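Local coordinates for protein alpha,alpha-trehalose-phosphate synthase (UDP-forming) (Burkholderia multivorans, PDB 5UOF) that is a synthase of glycosyltransferase family 20 in the GT-B clan, seen here as a two-chain assembly, each chain built on two large beta-sheets, at residues A198-Q201 / A202-Y206; V247-G250 / A251-P254. All blocks are in the same frame, centred on the assembly; numbering follows the deposited sequence.

Contact 1: residues A198-Q201 / A202-Y206; sequences ADRQ and AFTDY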
loop_
_atom_site.group_PDB
_atom_site.type_symbol
_atom_site.label_atom_id
_atom_site.label_comp_id
_atom_site.label_asym_id
_atom_site.label_seq_id
_atom_site.Cartn_x
_atom_site.Cartn_y
_atom_site.Cartn_z
ATOM N N ALA A 198 -3.684 15.052 1.914
ATOM C CA ALA A 198 -2.882 13.896 1.532
ATOM C C ALA A 198 -3.424 13.243 0.271
ATOM O O ALA A 198 -2.650 12.833 -0.599
ATOM C CB ALA A 198 -2.832 12.890 2.681
ATOM N N ASP A 199 -4.757 13.125 0.160
ATOM C CA ASP A 199 -5.362 12.589 -1.057
ATOM C C ASP A 199 -5.049 13.486 -2.248
ATOM O O ASP A 199 -4.676 13.010 -3.326
ATOM C CB ASP A 199 -6.883 12.464 -0.882
ATOM C CG ASP A 199 -7.269 11.554 0.263
ATOM O OD1 ASP A 199 -6.689 10.451 0.369
ATOM O OD2 ASP A 199 -8.155 11.946 1.055
ATOM N N ARG A 200 -5.220 14.796 -2.070
ATOM C CA ARG A 200 -4.891 15.753 -3.121
ATOM C C ARG A 200 -3.435 15.624 -3.550
ATOM O O ARG A 200 -3.126 15.646 -4.750
ATOM C CB ARG A 200 -5.186 17.173 -2.624
ATOM C CG ARG A 200 -4.822 18.274 -3.605
ATOM C CD ARG A 200 -4.560 19.605 -2.904
ATOM N NE ARG A 200 -3.442 19.501 -1.968
ATOM C CZ ARG A 200 -2.163 19.460 -2.335
ATOM N NH1 ARG A 200 -1.834 19.516 -3.621
ATOM N NH2 ARG A 200 -1.211 19.356 -1.418
ATOM N N GLN A 201 -2.525 15.482 -2.580
ATOM C CA GLN A 201 -1.107 15.382 -2.909
ATOM C C GLN A 201 -0.782 14.069 -3.607
ATOM O O GLN A 201 0.096 14.043 -4.474
ATOM C CB GLN A 201 -0.251 15.524 -1.651
ATOM C CG GLN A 201 1.238 15.645 -1.959
ATOM C CD GLN A 201 1.580 16.925 -2.711
ATOM O OE1 GLN A 201 1.272 18.026 -2.250
ATOM N NE2 GLN A 201 2.229 16.789 -3.864
ATOM N N ALA A 202 -1.458 12.974 -3.237
ATOM C CA ALA A 202 -1.229 11.699 -3.917
ATOM C C ALA A 202 -1.556 11.805 -5.400
ATOM O O ALA A 202 -0.808 11.305 -6.253
ATOM C CB ALA A 202 -2.068 10.595 -3.268
ATOM N N PHE A 203 -2.679 12.446 -5.726
ATOM C CA PHE A 203 -3.052 12.644 -7.122
ATOM C C PHE A 203 -2.043 13.543 -7.825
ATOM O O PHE A 203 -1.585 13.239 -8.933
ATOM C CB PHE A 203 -4.463 13.230 -7.181
ATOM C CG PHE A 203 -4.970 13.481 -8.572
ATOM C CD1 PHE A 203 -5.378 12.427 -9.377
ATOM C CD2 PHE A 203 -5.069 14.776 -9.069
ATOM C CE1 PHE A 203 -5.856 12.657 -10.665
ATOM C CE2 PHE A 203 -5.550 15.013 -10.356
ATOM C CZ PHE A 203 -5.942 13.949 -11.154
ATOM N N THR A 204 -1.678 14.655 -7.181
ATOM C CA THR A 204 -0.696 15.572 -7.749
ATOM C C THR A 204 0.641 14.874 -7.972
ATOM O O THR A 204 1.287 15.069 -9.009
ATOM C CB THR A 204 -0.532 16.784 -6.826
ATOM O OG1 THR A 204 -1.796 17.447 -6.702
ATOM C CG2 THR A 204 0.466 17.763 -7.399
ATOM N N ASP A 205 1.064 14.052 -7.007
ATOM C CA ASP A 205 2.301 13.291 -7.153
ATOM C C ASP A 205 2.267 12.414 -8.397
ATOM O O ASP A 205 3.257 12.330 -9.128
ATOM C CB ASP A 205 2.542 12.416 -5.923
ATOM C CG ASP A 205 3.104 13.194 -4.742
ATOM O OD1 ASP A 205 3.485 14.370 -4.910
ATOM O OD2 ASP A 205 3.166 12.609 -3.639
ATOM N N TYR A 206 1.147 11.731 -8.633
ATOM C CA TYR A 206 1.042 10.893 -9.823
ATOM C C TYR A 206 1.257 11.723 -11.079
ATOM O O TYR A 206 2.053 11.358 -11.953
ATOM C CB TYR A 206 -0.322 10.192 -9.865
ATOM C CG TYR A 206 -0.444 9.156 -10.979
ATOM C CD1 TYR A 206 -0.746 9.534 -12.285
ATOM C CD2 TYR A 206 -0.279 7.799 -10.716
ATOM C CE1 TYR A 206 -0.861 8.589 -13.292
ATOM C CE2 TYR A 206 -0.386 6.851 -11.726
ATOM C CZ TYR A 206 -0.678 7.255 -13.010
ATOM O OH TYR A 206 -0.786 6.323 -14.016
#
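Gln201 lays its side-chain amide against the carboxylate of Asp205, one turn further along the same helix. NE2 of Gln201 donates to OD1 of Asp205 over 2.9 Å, and the bond is close to straight, at 161°. The acceptor lies near the plane of the glutamine amide, yet the amide nitrogen reaches OD1 from above the carboxylate plane, since the two flat groups are turned 47° apart. Gln201 achieves this by a bend: CG leaves opposite the backbone N (chi1 -171°), and a turn at chi2 folds the amide back alongside the helix. The other end of that amide is held as well, because NH2 of Arg200 donates to OE1 of Gln201 at 2.9 Å; with both ends engaged, the amide's rotation is fixed. The Arg200 guanidinium has a second, charged partner in Asp197, which its NE meets in a salt bridge. Asp205 likewise looks beyond the helix, pairing through OD2 with Arg209 of the second subunit; its carboxylate is thus held between Gln201 of its own helix and that arginine. On the next flank, the carbonyl O of Arg200 accepts twice from Thr204: from the backbone N at 3.0 Å, and from OG1, also at 3.0 Å. The hydroxyl comes from above the carbonyl plane and directs its proton to the backbone oxygen; its first torsion sets OG1 beside its own N and within range of that acceptor. Bonds from Ala202 N to Ala198 O (2.9 Å) and from Asp205 N to Gln201 O (2.7 Å) continue the i to i+4 pattern. Together these features are characteristic of a regular alpha-helix, 197-209, which here follows strand 191-194 of the ten-stranded mixed sheet.

Contact 2: residues V247-G250 / A251-P254; sequences VQYG and ARKP
Arg252 folds its guanidinium over one face of the Tyr249 ring, across a type I beta turn that runs from Tyr249 to Arg252 and joins helix 239-248 to helix 253-262. The evidence for a cation-pi stack is direct: CZ of Arg252 lies 3.9 Å from the ring centroid, 22° off the ring normal, and the two planes are inclined by 28°. The overlap is displaced toward the rim at the hydroxyl-bearing end, where NH2 of Arg252 comes within 3.3 Å of CZ of Tyr249 while NH1 sits over CE2. The first torsion of the arginine, with CG opposite its own carbonyl carbon, places that CG 3.8 Å from CD2 of Tyr249; a bend at chi2 (-59°) then carries the guanidinium over the ring. Beyond the turn, the Tyr249 hydroxyl is bonded to Glu351, and its ring packs on Asn353 and Ala357 of helix 352-361, so the ring touches both the arginine and that helix. The acidic partner would be expected to make the hydroxyl-bearing end more attractive to the cation. Arg252 also occupies the N-cap position of the following helix, and its backbone N closes the turn on Tyr249 O at 3.3 Å. Ala251, exposed at the turn, is tied back to the preceding helix by a water that accepts from Ala251 N at 2.9 Å and donates to Gln248 O at 2.7 Å.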
loop_
_atom_site.group_PDB
_atom_site.type_symbol
_atom_site.label_atom_id
_atom_site.label_comp_id
_atom_site.label_asym_id
_atom_site.label_seq_id
_atom_site.Cartn_x
_atom_site.Cartn_y
_atom_site.Cartn_z
ATOM N N VAL A 247 -29.809 14.972 22.521
ATOM C CA VAL A 247 -30.560 15.318 23.728
ATOM C C VAL A 247 -32.037 15.002 23.546
ATOM O O VAL A 247 -32.697 14.486 24.456
ATOM C CB VAL A 247 -30.349 16.804 24.076
ATOM C CG1 VAL A 247 -31.368 17.280 25.140
ATOM C CG2 VAL A 247 -28.911 17.019 24.542
ATOM N N GLN A 248 -32.573 15.303 22.364
ATOM C CA GLN A 248 -33.993 15.090 22.088
ATOM C C GLN A 248 -34.375 13.623 22.206
ATOM O O GLN A 248 -35.512 13.295 22.579
ATOM C CB GLN A 248 -34.341 15.602 20.691
ATOM C CG GLN A 248 -34.525 17.111 20.586
ATOM C CD GLN A 248 -34.664 17.584 19.145
ATOM O OE1 GLN A 248 -34.547 16.795 18.202
ATOM N NE2 GLN A 248 -34.904 18.877 18.970
ATOM N N TYR A 249 -33.442 12.726 21.894
ATOM C CA TYR A 249 -33.651 11.288 21.989
ATOM C C TYR A 249 -33.179 10.703 23.314
ATOM O O TYR A 249 -33.146 9.480 23.465
ATOM C CB TYR A 249 -32.942 10.580 20.836
ATOM C CG TYR A 249 -33.814 10.453 19.614
ATOM C CD1 TYR A 249 -34.440 11.567 19.072
ATOM C CD2 TYR A 249 -34.035 9.221 19.024
ATOM C CE1 TYR A 249 -35.258 11.454 17.956
ATOM C CE2 TYR A 249 -34.851 9.097 17.911
ATOM C CZ TYR A 249 -35.459 10.214 17.385
ATOM O OH TYR A 249 -36.267 10.094 16.275
ATOM N N GLY A 250 -32.817 11.545 24.286
ATOM C CA GLY A 250 -32.244 11.033 25.518
ATOM C C GLY A 250 -33.204 10.245 26.386
ATOM O O GLY A 250 -32.757 9.513 27.276
ATOM N N ALA A 251 -34.508 10.374 26.151
ATOM C CA ALA A 251 -35.506 9.691 26.961
ATOM C C ALA A 251 -36.132 8.497 26.252
ATOM O O ALA A 251 -37.031 7.865 26.815
ATOM C CB ALA A 251 -36.602 10.674 27.386
ATOM N N ARG A 252 -35.697 8.185 25.031
ATOM C CA ARG A 252 -36.274 7.072 24.285
ATOM C C ARG A 252 -36.019 5.752 25.002
ATOM O O ARG A 252 -34.981 5.560 25.635
ATOM C CB ARG A 252 -35.680 7.017 22.879
ATOM C CG ARG A 252 -36.100 8.182 22.015
ATOM C CD ARG A 252 -37.605 8.233 21.873
ATOM N NE ARG A 252 -37.985 9.259 20.915
ATOM C CZ ARG A 252 -38.129 9.040 19.613
ATOM N NH1 ARG A 252 -37.939 7.824 19.112
ATOM N NH2 ARG A 252 -38.465 10.041 18.814
ATOM N N LYS A 253 -36.978 4.828 24.884
ATOM C CA LYS A 253 -36.879 3.544 25.582
ATOM C C LYS A 253 -35.552 2.819 25.362
ATOM O O LYS A 253 -34.961 2.367 26.355
ATOM C CB LYS A 253 -38.070 2.658 25.184
ATOM N N PRO A 254 -35.017 2.692 24.141
ATOM C CA PRO A 254 -33.740 1.967 23.987
ATOM C C PRO A 254 -32.586 2.613 24.730
ATOM O O PRO A 254 -31.708 1.901 25.238
ATOM C CB PRO A 254 -33.512 1.978 22.467
ATOM C CG PRO A 254 -34.854 2.201 21.880
ATOM C CD PRO A 254 -35.558 3.110 22.834
HETATM O O HOH W 1 -36.372 11.341 24.170
#

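Contacts 1 and 2 lie on opposite sides of the chain's centre, with their own centres 44 Å apart and their nearest atoms about 31 Å apart, so neither touches the other. They are in series along the chain: 198-206 is finished before 247-254 begins. Contact 1 is mostly buried and reaches the second subunit, whereas contact 2 is a surface turn that no other protein chain of the assembly touches. The bound sodium ion is about 12 Å from Gly250 of contact 2, too far for direct coordination; one of the residues at that metal site, Arg360, is touched by Val247.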